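Side-chain contacts in Na-K-Cl cotransporter (Methanosarcina acetivorans, PDB 3G40), which probably carries chloride together with cations across the membrane, as SLC12A transporters do, the chain here being its cytoplasmic C-terminal domain: residues D38-I43 against I112-L117; S70-F75 against V80-T85; I184-K189 against A222-V227; L196-F201 against Q216-L221. All blocks are in the same frame, centred on the assembly; numbering follows the deposited sequence.

Contact 1: residues D38-I43 against I112-L117; sequences DFLRDI and ILFLRL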
loop_
_atom_site.group_PDB
_atom_site.type_symbol
_atom_site.label_atom_id
_atom_site.label_comp_id
_atom_site.label_asym_id
_atom_site.label_seq_id
_atom_site.Cartn_x
_atom_site.Cartn_y
_atom_site.Cartn_z
ATOM N N ASP A 38 -0.524 8.015 2.249
ATOM C CA ASP A 38 0.405 7.769 3.356
ATOM C C ASP A 38 1.845 8.079 2.968
ATOM O O ASP A 38 2.645 8.536 3.784
ATOM C CB ASP A 38 0.279 6.331 3.880
ATOM C CG ASP A 38 -0.940 6.135 4.765
ATOM O OD1 ASP A 38 -1.529 7.143 5.228
ATOM O OD2 ASP A 38 -1.311 4.969 5.010
ATOM N N PHE A 39 2.166 7.803 1.717
ATOM C CA PHE A 39 3.506 8.031 1.194
ATOM C C PHE A 39 3.753 9.537 1.072
ATOM O O PHE A 39 4.812 10.029 1.447
ATOM C CB PHE A 39 3.660 7.325 -0.159
ATOM C CG PHE A 39 5.059 7.397 -0.745
ATOM C CD1 PHE A 39 6.161 6.965 -0.015
ATOM C CD2 PHE A 39 5.258 7.877 -2.026
ATOM C CE1 PHE A 39 7.442 7.028 -0.553
ATOM C CE2 PHE A 39 6.525 7.943 -2.582
ATOM C CZ PHE A 39 7.632 7.509 -1.837
ATOM N N LEU A 40 2.770 10.278 0.557
ATOM C CA LEU A 40 2.901 11.733 0.494
ATOM C C LEU A 40 3.068 12.262 1.913
ATOM O O LEU A 40 3.868 13.163 2.159
ATOM C CB LEU A 40 1.652 12.370 -0.168
ATOM C CG LEU A 40 1.504 12.058 -1.655
ATOM C CD1 LEU A 40 0.112 12.438 -2.215
ATOM C CD2 LEU A 40 2.601 12.739 -2.451
ATOM N N ARG A 41 2.305 11.707 2.851
ATOM C CA ARG A 41 2.441 12.113 4.249
ATOM C C ARG A 41 3.858 11.802 4.800
ATOM O O ARG A 41 4.461 12.617 5.513
ATOM C CB ARG A 41 1.391 11.424 5.089
ATOM C CG ARG A 41 1.386 11.820 6.543
ATOM C CD ARG A 41 0.756 10.704 7.333
ATOM N NE ARG A 41 1.487 9.461 7.086
ATOM C CZ ARG A 41 1.005 8.243 7.319
ATOM N NH1 ARG A 41 -0.223 8.101 7.810
ATOM N NH2 ARG A 41 1.759 7.167 7.068
ATOM N N ASP A 42 4.373 10.621 4.484
ATOM C CA ASP A 42 5.711 10.213 4.964
ATOM C C ASP A 42 6.804 11.119 4.407
ATOM O O ASP A 42 7.826 11.330 5.049
ATOM C CB ASP A 42 6.005 8.752 4.586
ATOM C CG ASP A 42 5.083 7.771 5.283
ATOM O OD1 ASP A 42 4.506 8.117 6.340
ATOM O OD2 ASP A 42 4.922 6.653 4.763
ATOM N N ILE A 43 6.584 11.673 3.216
ATOM C CA ILE A 43 7.555 12.592 2.627
ATOM C C ILE A 43 7.519 13.966 3.309
ATOM O O ILE A 43 8.546 14.634 3.436
ATOM C CB ILE A 43 7.320 12.755 1.111
ATOM C CG1 ILE A 43 7.722 11.478 0.366
ATOM C CG2 ILE A 43 8.071 13.966 0.566
ATOM C CD1 ILE A 43 7.239 11.449 -1.108
ATOM N N ILE A 112 8.078 21.340 -4.535
ATOM C CA ILE A 112 8.508 20.160 -5.287
ATOM C C ILE A 112 7.299 19.576 -6.017
ATOM O O ILE A 112 6.257 19.349 -5.409
ATOM C CB ILE A 112 9.024 19.082 -4.333
ATOM C CG1 ILE A 112 10.227 19.606 -3.540
ATOM C CG2 ILE A 112 9.364 17.781 -5.089
ATOM C CD1 ILE A 112 10.576 18.752 -2.335
ATOM N N LEU A 113 7.438 19.325 -7.312
ATOM C CA LEU A 113 6.367 18.709 -8.092
ATOM C C LEU A 113 6.387 17.183 -7.946
ATOM O O LEU A 113 7.390 16.545 -8.259
ATOM C CB LEU A 113 6.528 19.073 -9.571
ATOM C CG LEU A 113 5.478 18.481 -10.511
ATOM C CD1 LEU A 113 4.073 18.975 -10.131
ATOM C CD2 LEU A 113 5.799 18.847 -11.940
ATOM N N PHE A 114 5.274 16.609 -7.491
ATOM C CA PHE A 114 5.160 15.164 -7.314
ATOM C C PHE A 114 4.350 14.521 -8.439
ATOM O O PHE A 114 3.149 14.769 -8.571
ATOM C CB PHE A 114 4.533 14.842 -5.959
ATOM C CG PHE A 114 4.549 13.376 -5.613
ATOM C CD1 PHE A 114 5.544 12.863 -4.797
ATOM C CD2 PHE A 114 3.575 12.516 -6.103
ATOM C CE1 PHE A 114 5.573 11.506 -4.463
ATOM C CE2 PHE A 114 3.601 11.150 -5.777
ATOM C CZ PHE A 114 4.608 10.652 -4.952
ATOM N N LEU A 115 5.013 13.678 -9.232
ATOM C CA LEU A 115 4.379 13.032 -10.374
ATOM C C LEU A 115 4.431 11.528 -10.245
ATOM O O LEU A 115 5.412 10.961 -9.759
ATOM C CB LEU A 115 5.084 13.418 -11.671
ATOM C CG LEU A 115 5.184 14.901 -12.018
ATOM C CD1 LEU A 115 6.071 15.084 -13.226
ATOM C CD2 LEU A 115 3.800 15.476 -12.276
ATOM N N ARG A 116 3.376 10.886 -10.714
ATOM C CA ARG A 116 3.327 9.443 -10.792
ATOM C C ARG A 116 3.773 9.031 -12.194
ATOM O O ARG A 116 3.406 9.659 -13.191
ATOM C CB ARG A 116 1.901 8.963 -10.493
ATOM C CG ARG A 116 1.683 7.467 -10.561
ATOM C CD ARG A 116 0.201 7.129 -10.428
ATOM N NE ARG A 116 -0.117 5.878 -11.109
ATOM C CZ ARG A 116 -0.641 5.808 -12.327
ATOM N NH1 ARG A 116 -0.925 6.920 -12.989
ATOM N NH2 ARG A 116 -0.891 4.627 -12.879
ATOM N N LEU A 117 4.591 7.991 -12.268
ATOM C CA LEU A 117 5.008 7.440 -13.550
ATOM C C LEU A 117 4.042 6.310 -13.903
ATOM O O LEU A 117 4.073 5.243 -13.296
ATOM C CB LEU A 117 6.451 6.900 -13.461
ATOM C CG LEU A 117 7.121 6.389 -14.743
ATOM C CD1 LEU A 117 7.205 7.463 -15.817
ATOM C CD2 LEU A 117 8.514 5.836 -14.429
#

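Contact 2: residues S70-F75 against V80-T85; sequences SISEGF and VFSSWT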
loop_
_atom_site.group_PDB
_atom_site.type_symbol
_atom_site.label_atom_id
_atom_site.label_comp_id
_atom_site.label_asym_id
_atom_site.label_seq_id
_atom_site.Cartn_x
_atom_site.Cartn_y
_atom_site.Cartn_z
ATOM N N SER A 70 -11.853 16.915 1.367
ATOM C CA SER A 70 -11.795 15.949 2.460
ATOM C C SER A 70 -10.379 15.393 2.625
ATOM O O SER A 70 -9.892 15.190 3.743
ATOM C CB SER A 70 -12.769 14.802 2.224
ATOM O OG SER A 70 -12.741 13.907 3.319
ATOM N N ILE A 71 -9.724 15.135 1.504
ATOM C CA ILE A 71 -8.385 14.568 1.567
ATOM C C ILE A 71 -7.419 15.617 2.099
ATOM O O ILE A 71 -6.548 15.317 2.903
ATOM C CB ILE A 71 -7.952 13.997 0.217
ATOM C CG1 ILE A 71 -8.963 12.930 -0.214
ATOM C CG2 ILE A 71 -6.544 13.370 0.324
ATOM C CD1 ILE A 71 -8.827 12.494 -1.648
ATOM N N SER A 72 -7.610 16.870 1.691
ATOM C CA SER A 72 -6.755 17.950 2.169
ATOM C C SER A 72 -6.878 18.107 3.694
ATOM O O SER A 72 -5.884 18.259 4.399
ATOM C CB SER A 72 -7.116 19.266 1.440
ATOM O OG SER A 72 -6.131 20.250 1.669
ATOM N N GLU A 73 -8.103 18.075 4.198
ATOM C CA GLU A 73 -8.338 18.079 5.638
ATOM C C GLU A 73 -7.672 16.865 6.298
ATOM O O GLU A 73 -7.181 16.941 7.423
ATOM C CB GLU A 73 -9.848 18.067 5.917
ATOM C CG GLU A 73 -10.221 17.784 7.362
ATOM C CD GLU A 73 -9.942 18.956 8.289
ATOM O OE1 GLU A 73 -9.022 19.755 7.998
ATOM O OE2 GLU A 73 -10.647 19.077 9.316
ATOM N N GLY A 74 -7.645 15.745 5.588
ATOM C CA GLY A 74 -7.008 14.548 6.128
ATOM C C GLY A 74 -5.526 14.780 6.376
ATOM O O GLY A 74 -4.999 14.377 7.407
ATOM N N PHE A 75 -4.847 15.430 5.434
ATOM C CA PHE A 75 -3.432 15.737 5.609
ATOM C C PHE A 75 -3.219 16.564 6.864
ATOM O O PHE A 75 -2.314 16.289 7.659
ATOM C CB PHE A 75 -2.837 16.432 4.381
ATOM C CG PHE A 75 -2.470 15.489 3.253
ATOM C CD1 PHE A 75 -3.164 15.524 2.054
ATOM C CD2 PHE A 75 -1.438 14.548 3.406
ATOM C CE1 PHE A 75 -2.839 14.672 1.011
ATOM C CE2 PHE A 75 -1.107 13.676 2.369
ATOM C CZ PHE A 75 -1.805 13.731 1.172
ATOM N N VAL A 80 0.313 17.433 8.530
ATOM C CA VAL A 80 0.939 18.028 7.347
ATOM C C VAL A 80 0.052 19.193 6.869
ATOM O O VAL A 80 -1.166 19.085 6.860
ATOM C CB VAL A 80 1.124 16.977 6.259
ATOM C CG1 VAL A 80 1.578 17.592 4.953
ATOM C CG2 VAL A 80 2.180 15.899 6.751
ATOM N N PHE A 81 0.658 20.318 6.516
ATOM C CA PHE A 81 -0.145 21.448 6.025
ATOM C C PHE A 81 -0.684 21.106 4.640
ATOM O O PHE A 81 -0.047 20.362 3.887
ATOM C CB PHE A 81 0.708 22.705 5.973
ATOM C CG PHE A 81 1.170 23.172 7.318
ATOM C CD1 PHE A 81 2.527 23.188 7.635
ATOM C CD2 PHE A 81 0.249 23.589 8.272
ATOM C CE1 PHE A 81 2.957 23.623 8.873
ATOM C CE2 PHE A 81 0.668 24.025 9.517
ATOM C CZ PHE A 81 2.025 24.048 9.822
ATOM N N SER A 82 -1.855 21.640 4.291
ATOM C CA SER A 82 -2.432 21.270 3.021
ATOM C C SER A 82 -3.411 22.307 2.480
ATOM O O SER A 82 -4.063 23.036 3.239
ATOM C CB SER A 82 -3.151 19.924 3.142
ATOM O OG SER A 82 -3.474 19.431 1.857
ATOM N N SER A 83 -3.517 22.341 1.164
ATOM C CA SER A 83 -4.512 23.179 0.503
ATOM C C SER A 83 -4.922 22.447 -0.773
ATOM O O SER A 83 -4.313 21.447 -1.147
ATOM C CB SER A 83 -3.907 24.547 0.179
ATOM O OG SER A 83 -2.753 24.402 -0.630
ATOM N N TRP A 84 -5.971 22.919 -1.431
ATOM C CA TRP A 84 -6.417 22.258 -2.635
ATOM C C TRP A 84 -7.010 23.311 -3.559
ATOM O O TRP A 84 -7.473 24.365 -3.116
ATOM C CB TRP A 84 -7.467 21.179 -2.304
ATOM C CG TRP A 84 -8.698 21.735 -1.660
ATOM C CD1 TRP A 84 -8.900 21.958 -0.329
ATOM C CD2 TRP A 84 -9.905 22.149 -2.327
ATOM N NE1 TRP A 84 -10.155 22.499 -0.130
ATOM C CE2 TRP A 84 -10.789 22.622 -1.337
ATOM C CE3 TRP A 84 -10.312 22.170 -3.663
ATOM C CZ2 TRP A 84 -12.076 23.113 -1.640
ATOM C CZ3 TRP A 84 -11.594 22.669 -3.966
ATOM C CH2 TRP A 84 -12.454 23.118 -2.955
ATOM N N THR A 85 -6.961 23.041 -4.851
ATOM C CA THR A 85 -7.677 23.884 -5.805
ATOM C C THR A 85 -8.124 22.946 -6.912
ATOM O O THR A 85 -7.630 21.818 -7.011
ATOM C CB THR A 85 -6.777 25.002 -6.365
ATOM O OG1 THR A 85 -7.546 25.865 -7.209
ATOM C CG2 THR A 85 -5.648 24.420 -7.183
#

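Contact 3: residues I184-K189 against A222-V227; sequences IAYKLK and ARIPNV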
loop_
_atom_site.group_PDB
_atom_site.type_symbol
_atom_site.label_atom_id
_atom_site.label_comp_id
_atom_site.label_asym_id
_atom_site.label_seq_id
_atom_site.Cartn_x
_atom_site.Cartn_y
_atom_site.Cartn_z
ATOM N N ILE A 184 15.142 13.178 0.660
ATOM C CA ILE A 184 14.059 12.215 0.673
ATOM C C ILE A 184 14.485 10.902 1.347
ATOM O O ILE A 184 13.717 10.308 2.107
ATOM C CB ILE A 184 13.546 11.938 -0.754
ATOM C CG1 ILE A 184 12.806 13.170 -1.312
ATOM C CG2 ILE A 184 12.618 10.733 -0.759
ATOM C CD1 ILE A 184 11.460 13.443 -0.664
ATOM N N ALA A 185 15.721 10.460 1.079
ATOM C CA ALA A 185 16.254 9.264 1.724
ATOM C C ALA A 185 16.246 9.421 3.244
ATOM O O ALA A 185 15.787 8.548 3.972
ATOM C CB ALA A 185 17.697 8.962 1.211
ATOM N N TYR A 186 16.735 10.559 3.719
ATOM C CA TYR A 186 16.787 10.817 5.152
ATOM C C TYR A 186 15.390 10.936 5.770
ATOM O O TYR A 186 15.126 10.435 6.867
ATOM C CB TYR A 186 17.538 12.120 5.421
ATOM C CG TYR A 186 17.594 12.443 6.891
ATOM C CD1 TYR A 186 18.580 11.894 7.700
ATOM C CD2 TYR A 186 16.640 13.269 7.479
ATOM C CE1 TYR A 186 18.628 12.173 9.054
ATOM C CE2 TYR A 186 16.677 13.551 8.830
ATOM C CZ TYR A 186 17.673 13.003 9.614
ATOM O OH TYR A 186 17.715 13.284 10.962
ATOM N N LYS A 187 14.511 11.654 5.084
ATOM C CA LYS A 187 13.135 11.830 5.569
ATOM C C LYS A 187 12.407 10.477 5.705
ATOM O O LYS A 187 11.788 10.186 6.739
ATOM C CB LYS A 187 12.387 12.768 4.614
ATOM C CG LYS A 187 10.875 12.936 4.890
ATOM C CD LYS A 187 10.620 13.406 6.311
ATOM C CE LYS A 187 11.043 14.850 6.517
ATOM N NZ LYS A 187 10.764 15.297 7.918
ATOM N N LEU A 188 12.491 9.638 4.672
ATOM C CA LEU A 188 11.806 8.353 4.706
ATOM C C LEU A 188 12.500 7.397 5.664
ATOM O O LEU A 188 11.851 6.643 6.388
ATOM C CB LEU A 188 11.697 7.743 3.301
ATOM C CG LEU A 188 10.802 8.515 2.341
ATOM C CD1 LEU A 188 10.812 7.896 0.958
ATOM C CD2 LEU A 188 9.347 8.613 2.895
ATOM N N LYS A 189 13.824 7.447 5.712
ATOM C CA LYS A 189 14.500 6.647 6.741
ATOM C C LYS A 189 13.875 6.970 8.092
ATOM O O LYS A 189 13.564 6.088 8.885
ATOM C CB LYS A 189 15.997 6.953 6.799
ATOM C CG LYS A 189 16.719 6.268 7.974
ATOM C CD LYS A 189 18.180 6.690 8.061
ATOM C CE LYS A 189 18.772 6.393 9.432
ATOM N NZ LYS A 189 18.602 4.976 9.862
ATOM N N ALA A 222 26.308 14.340 6.964
ATOM C CA ALA A 222 24.856 14.453 7.023
ATOM C C ALA A 222 24.342 13.926 8.353
ATOM O O ALA A 222 23.156 14.040 8.667
ATOM C CB ALA A 222 24.220 13.700 5.863
ATOM N N ARG A 223 25.248 13.344 9.129
ATOM C CA ARG A 223 24.925 12.848 10.460
ATOM C C ARG A 223 23.799 11.814 10.421
ATOM O O ARG A 223 22.929 11.794 11.296
ATOM C CB ARG A 223 24.544 14.007 11.385
ATOM C CG ARG A 223 24.553 13.639 12.855
ATOM C CD ARG A 223 25.955 13.691 13.425
ATOM N NE ARG A 223 26.297 15.044 13.851
ATOM C CZ ARG A 223 26.107 15.504 15.083
ATOM N NH1 ARG A 223 26.443 16.751 15.389
ATOM N NH2 ARG A 223 25.581 14.715 16.011
ATOM N N ILE A 224 23.814 10.964 9.396
ATOM C CA ILE A 224 22.862 9.865 9.302
ATOM C C ILE A 224 23.586 8.621 9.816
ATOM O O ILE A 224 24.597 8.220 9.244
ATOM C CB ILE A 224 22.379 9.644 7.840
ATOM C CG1 ILE A 224 21.826 10.942 7.240
ATOM C CG2 ILE A 224 21.323 8.554 7.784
ATOM C CD1 ILE A 224 21.672 10.909 5.719
ATOM N N PRO A 225 23.084 8.025 10.913
ATOM C CA PRO A 225 23.707 6.856 11.539
ATOM C C PRO A 225 23.266 5.549 10.887
ATOM O O PRO A 225 22.199 5.492 10.264
ATOM C CB PRO A 225 23.180 6.897 12.981
ATOM C CG PRO A 225 22.197 8.057 13.045
ATOM C CD PRO A 225 21.872 8.442 11.637
ATOM N N ASN A 226 24.098 4.519 11.035
ATOM C CA ASN A 226 23.766 3.165 10.607
ATOM C C ASN A 226 23.495 3.028 9.107
ATOM O O ASN A 226 22.710 2.182 8.691
ATOM C CB ASN A 226 22.568 2.638 11.405
ATOM C CG ASN A 226 22.788 2.721 12.905
ATOM O OD1 ASN A 226 23.803 2.255 13.421
ATOM N ND2 ASN A 226 21.835 3.321 13.611
ATOM N N VAL A 227 24.156 3.853 8.305
ATOM C CA VAL A 227 24.065 3.754 6.852
ATOM C C VAL A 227 25.076 2.731 6.313
ATOM O O VAL A 227 26.258 2.773 6.656
ATOM C CB VAL A 227 24.277 5.135 6.201
ATOM C CG1 VAL A 227 24.225 5.034 4.680
ATOM C CG2 VAL A 227 23.222 6.118 6.711
HETATM O O HOH W 1 20.116 2.786 8.452
HETATM O O HOH W 2 19.501 4.604 12.707
#

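Contact 4: residues L196-F201 against Q216-L221; sequences LSFMTF and QSLAEL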
loop_
_atom_site.group_PDB
_atom_site.type_symbol
_atom_site.label_atom_id
_atom_site.label_comp_id
_atom_site.label_asym_id
_atom_site.label_seq_id
_atom_site.Cartn_x
_atom_site.Cartn_y
_atom_site.Cartn_z
ATOM N N LEU A 196 18.794 2.351 5.868
ATOM C CA LEU A 196 19.199 3.076 4.674
ATOM C C LEU A 196 20.559 2.609 4.182
ATOM O O LEU A 196 21.489 2.480 4.983
ATOM C CB LEU A 196 19.266 4.575 4.969
ATOM C CG LEU A 196 19.736 5.505 3.855
ATOM C CD1 LEU A 196 18.885 5.357 2.588
ATOM C CD2 LEU A 196 19.704 6.971 4.335
ATOM N N SER A 197 20.679 2.360 2.876
ATOM C CA SER A 197 21.988 2.059 2.269
ATOM C C SER A 197 22.289 3.048 1.162
ATOM O O SER A 197 21.385 3.478 0.444
ATOM C CB SER A 197 22.055 0.643 1.668
ATOM O OG SER A 197 21.798 -0.362 2.622
ATOM N N PHE A 198 23.564 3.405 1.030
ATOM C CA PHE A 198 24.032 4.190 -0.106
ATOM C C PHE A 198 24.650 3.221 -1.104
ATOM O O PHE A 198 25.537 2.438 -0.746
ATOM C CB PHE A 198 25.117 5.189 0.310
ATOM C CG PHE A 198 24.640 6.317 1.175
ATOM C CD1 PHE A 198 25.563 7.144 1.803
ATOM C CD2 PHE A 198 23.286 6.567 1.359
ATOM C CE1 PHE A 198 25.152 8.194 2.595
ATOM C CE2 PHE A 198 22.867 7.622 2.159
ATOM C CZ PHE A 198 23.789 8.436 2.766
ATOM N N MET A 199 24.186 3.287 -2.346
ATOM C CA MET A 199 24.653 2.419 -3.424
ATOM C C MET A 199 25.325 3.247 -4.520
ATOM O O MET A 199 24.816 4.291 -4.931
ATOM C CB MET A 199 23.466 1.664 -4.032
ATOM C CG MET A 199 22.536 1.009 -2.999
ATOM S SD MET A 199 23.236 -0.486 -2.293
ATOM C CE MET A 199 23.821 -1.267 -3.781
ATOM N N THR A 200 26.474 2.791 -5.005
ATOM C CA THR A 200 27.070 3.439 -6.164
ATOM C C THR A 200 27.852 2.407 -6.982
ATOM O O THR A 200 27.803 1.220 -6.688
ATOM C CB THR A 200 27.965 4.638 -5.772
ATOM O OG1 THR A 200 28.216 5.453 -6.926
ATOM C CG2 THR A 200 29.294 4.158 -5.191
ATOM N N PHE A 201 28.539 2.859 -8.018
ATOM C CA PHE A 201 29.317 1.950 -8.867
ATOM C C PHE A 201 30.590 2.646 -9.315
ATOM O O PHE A 201 30.666 3.877 -9.306
ATOM C CB PHE A 201 28.493 1.532 -10.083
ATOM C CG PHE A 201 27.849 2.687 -10.780
ATOM C CD1 PHE A 201 28.447 3.261 -11.889
ATOM C CD2 PHE A 201 26.663 3.220 -10.308
ATOM C CE1 PHE A 201 27.858 4.337 -12.528
ATOM C CE2 PHE A 201 26.070 4.299 -10.937
ATOM C CZ PHE A 201 26.670 4.860 -12.048
ATOM N N GLN A 216 31.124 7.321 2.862
ATOM C CA GLN A 216 31.345 7.399 4.308
ATOM C C GLN A 216 31.338 8.870 4.762
ATOM O O GLN A 216 30.832 9.202 5.837
ATOM C CB GLN A 216 32.655 6.721 4.717
ATOM C CG GLN A 216 32.680 5.190 4.537
ATOM C CD GLN A 216 31.902 4.432 5.603
ATOM O OE1 GLN A 216 31.066 5.002 6.305
ATOM N NE2 GLN A 216 32.168 3.130 5.720
ATOM N N SER A 217 31.913 9.746 3.946
ATOM C CA SER A 217 31.970 11.167 4.295
ATOM C C SER A 217 30.594 11.814 4.271
ATOM O O SER A 217 30.270 12.643 5.131
ATOM C CB SER A 217 32.913 11.923 3.360
ATOM O OG SER A 217 34.231 11.454 3.546
ATOM N N LEU A 218 29.808 11.443 3.268
ATOM C CA LEU A 218 28.444 11.944 3.122
ATOM C C LEU A 218 27.619 11.558 4.339
ATOM O O LEU A 218 26.948 12.402 4.931
ATOM C CB LEU A 218 27.813 11.373 1.853
ATOM C CG LEU A 218 26.468 11.915 1.392
ATOM C CD1 LEU A 218 26.627 13.375 1.009
ATOM C CD2 LEU A 218 25.973 11.097 0.213
ATOM N N ALA A 219 27.678 10.288 4.728
ATOM C CA ALA A 219 26.940 9.828 5.905
ATOM C C ALA A 219 27.403 10.553 7.162
ATOM O O ALA A 219 26.596 10.962 7.998
ATOM C CB ALA A 219 27.083 8.337 6.084
ATOM N N GLU A 220 28.710 10.720 7.283
ATOM C CA GLU A 220 29.277 11.368 8.449
ATOM C C GLU A 220 28.893 12.851 8.532
ATOM O O GLU A 220 28.505 13.326 9.593
ATOM C CB GLU A 220 30.794 11.179 8.478
ATOM C CG GLU A 220 31.386 11.216 9.872
ATOM C CD GLU A 220 31.710 12.620 10.324
ATOM O OE1 GLU A 220 31.766 13.516 9.453
ATOM O OE2 GLU A 220 31.911 12.827 11.541
ATOM N N LEU A 221 28.986 13.562 7.411
ATOM C CA LEU A 221 28.609 14.976 7.349
ATOM C C LEU A 221 27.122 15.190 7.583
ATOM O O LEU A 221 26.722 16.115 8.293
ATOM C CB LEU A 221 28.995 15.581 6.000
ATOM C CG LEU A 221 30.478 15.902 5.821
ATOM C CD1 LEU A 221 30.726 16.486 4.444
ATOM C CD2 LEU A 221 30.930 16.864 6.905
#

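Contact 1: residues D38-I43 against I112-L117
Phe-114 of strand 112-116 reaches across to helix 30-44 and meets Phe-39, Leu-40 and Ile-43, three apolar side chains on one flank of the helix. The two elements run roughly antiparallel (154°), and at closest approach their segment axes are 11.9 Å apart, a gap that long side chains must bridge, as in the helix-on-sheet packing of an alpha/beta fold. CB of Phe-114 already points at the helix, and CG lies anti to the backbone N (chi1 -172°), which sends the ring outward from the strand. From CG onward every ring carbon shares one partner, the methyl CD2 of Leu-40, which sits 3.5 Å from the ring centroid and 1° off the ring normal: a CH-pi contact over the middle of a face. CE1 of Phe-114 also meets Ile-43, whose CD1 comes in obliquely at 3.7 Å. At the tip, CZ lies 4.1 Å from CE2 of Phe-39, which approaches the edge of the Phe-114 ring near its plane. Within the helix, Ile-43 CD1 lies over a face of the Phe-39 ring, off centre toward its rim. Within the sheet, Val-25 and Phe-144 of the flanking strands touch Phe-114. Replacing Phe-114 with an alanine would probably leave the CD2 methyl of Leu-40 without its ring face and open a gap between helix and sheet. The charges of Asp-38, Arg-41 and Asp-42 take no part and form a salt-bridge network, Arg-41 also pairing with Glu-78; with no hydrogen bond across it, the contact rests on shape and the exclusion of water.

Contact 2: residues S70-F75 against V80-T85
Ser-72 and Ser-82 face each other where helix 70-75 passes strand 81-85 in nearly antiparallel direction (168°), with the segment axes only 7.0 Å apart at closest. These are the last two elements of a beta-alpha-beta unit at one border of the sheet: strand 49-54, helix 64-77 and then strand 81-86, which lies parallel beside the first. So close an approach asks for small residues in the middle, and serine meets the need while offering a hydroxyl that can find a partner. In both serines OG lies anti to the backbone N (chi1 -168°), and the two hydroxyls lie 2.8 Å apart, Ser-72 OG to Ser-82 OG, close enough for a probable hydrogen bond. Ser-82 OG is also hydrogen-bonded to the carbonyl O of Val-50, which would link the helix, through Ser-82, to the neighbouring strand as well. Where the helix gives way to the strand, Val-80 N donates to Phe-75 O over 3.0 Å at an N-H...O angle of 159°, closing the tight link between the two. Phe-75 adds its root to the contact, its CB packing 3.7 Å from Ser-82 CB. A looser pairing of 4.4 Å joins Phe-75 CB to Val-80 CB. The ring of Phe-75 then swings off and stacks on Phe-37 of helix 30-44, which suits a large aromatic placed between two helices and the sheet. Toward the other end of the strand, Trp-84 turns its five-membered ring to the helix, CD1 lying 3.7 Å from Ser-72 CB in an oblique approach.

Contact 3: residues I184-K189 against A222-V227
A Schellman motif ends helix 205-222, with Arg-223 at positive phi as its C-prime residue, and Ile-224 right after it packs against Tyr-186 and Lys-189 of helix 179-192. The two branches of Ile-224 divide the work. Ile-224 CG1 comes to the edge of the tyrosine ring, 3.4 Å from Tyr-186 CD1, a tight fit. Ile-224 CG2 rests on the aliphatic part of the lysine, 3.7 Å from Lys-189 CD, the two side chains lying alongside and running opposite ways. Lysine suits this place because its methylenes are apolar while its end is not: the chain runs extended and then bends at its last torsion (chi4 54°), bringing NZ to the waters beside Asn-226. Lys-189 NZ donates to two waters at 3.0 Å each; one in turn donates a hydrogen bond to Asn-226 O (2.7 Å), and the other accepts from Asn-226 ND2 (2.8 Å). With a glycine in place of Ile-224, the Tyr-186 edge and the Lys-189 methylenes would probably both lose their apolar partner, and the lysine chain would be freer to turn. The contact thus joins an apolar half, the isoleucine against ring and methylenes, and a polar half bridged by water.

Contact 4: residues L196-F201 against Q216-L221
Phe-198 carries this contact, meeting Leu-218 and Ala-219 inside the beta-alpha-beta unit made by strand 195-201, helix 205-222 and strand 228-232. The strand enters with Leu-196, whose side chain turns to Ala-185 and Lys-189 of helix 179-192, so the same sheet surface receives two helices. At Phe-198 the chain turns its side chain to helix 205-222, bridging a gap of 8.7 Å between its CA and that of Ala-219, a span that suits a long flat residue. CG stands anti to the carbonyl carbon (chi1 -69°), and the second torsion of 169° lays the ring almost in the plane of CA, CB and CG, which makes CE1 the leading corner. That corner makes the closest approaches. Leu-218 reaches it from the helix, with its CG anti to the backbone N (chi1 -171°) and its methyl CD2 3.8 Å from Phe-198 CE1, in an oblique approach. Leu-182 of helix 179-192 packs on both Phe-198 and Leu-218, closing the apolar cluster where the two helices and the sheet meet. On either side of Phe-198 along the strand, Ser-197 touches Asn-159 and Lys-228 of the adjoining strands, and Thr-200 OG1 is hydrogen-bonded to Ile-162 O. Ala-219 is small enough to let the ring come up to the helix backbone itself: its CB is 4.0 Å from Phe-198 CE1, and its backbone N lies in the ring plane at the edge, 3.9 Å from the same CE1.

Contacts 1 and 2 belong to the first half of the domain and contacts 3 and 4 to the second, and contacts 1, 2 and 4 all reach one ten-stranded mixed sheet. Contacts 2 and 4 lie near its two ends, their centres about 35 Å apart on opposite sides of the chain's centre. Along the sequence contact 2 falls between the two segments of contact 1, and contact 4 between those of contact 3. Contacts 1 and 3, centres about 18 Å apart, join the halves: helix 30-44 packs on helix 179-192, Ile-43 meeting Ile-184 and Asp-42 meeting Leu-188. Packed helices thus join the halves as well as the shared sheet, probably making the domain one unit.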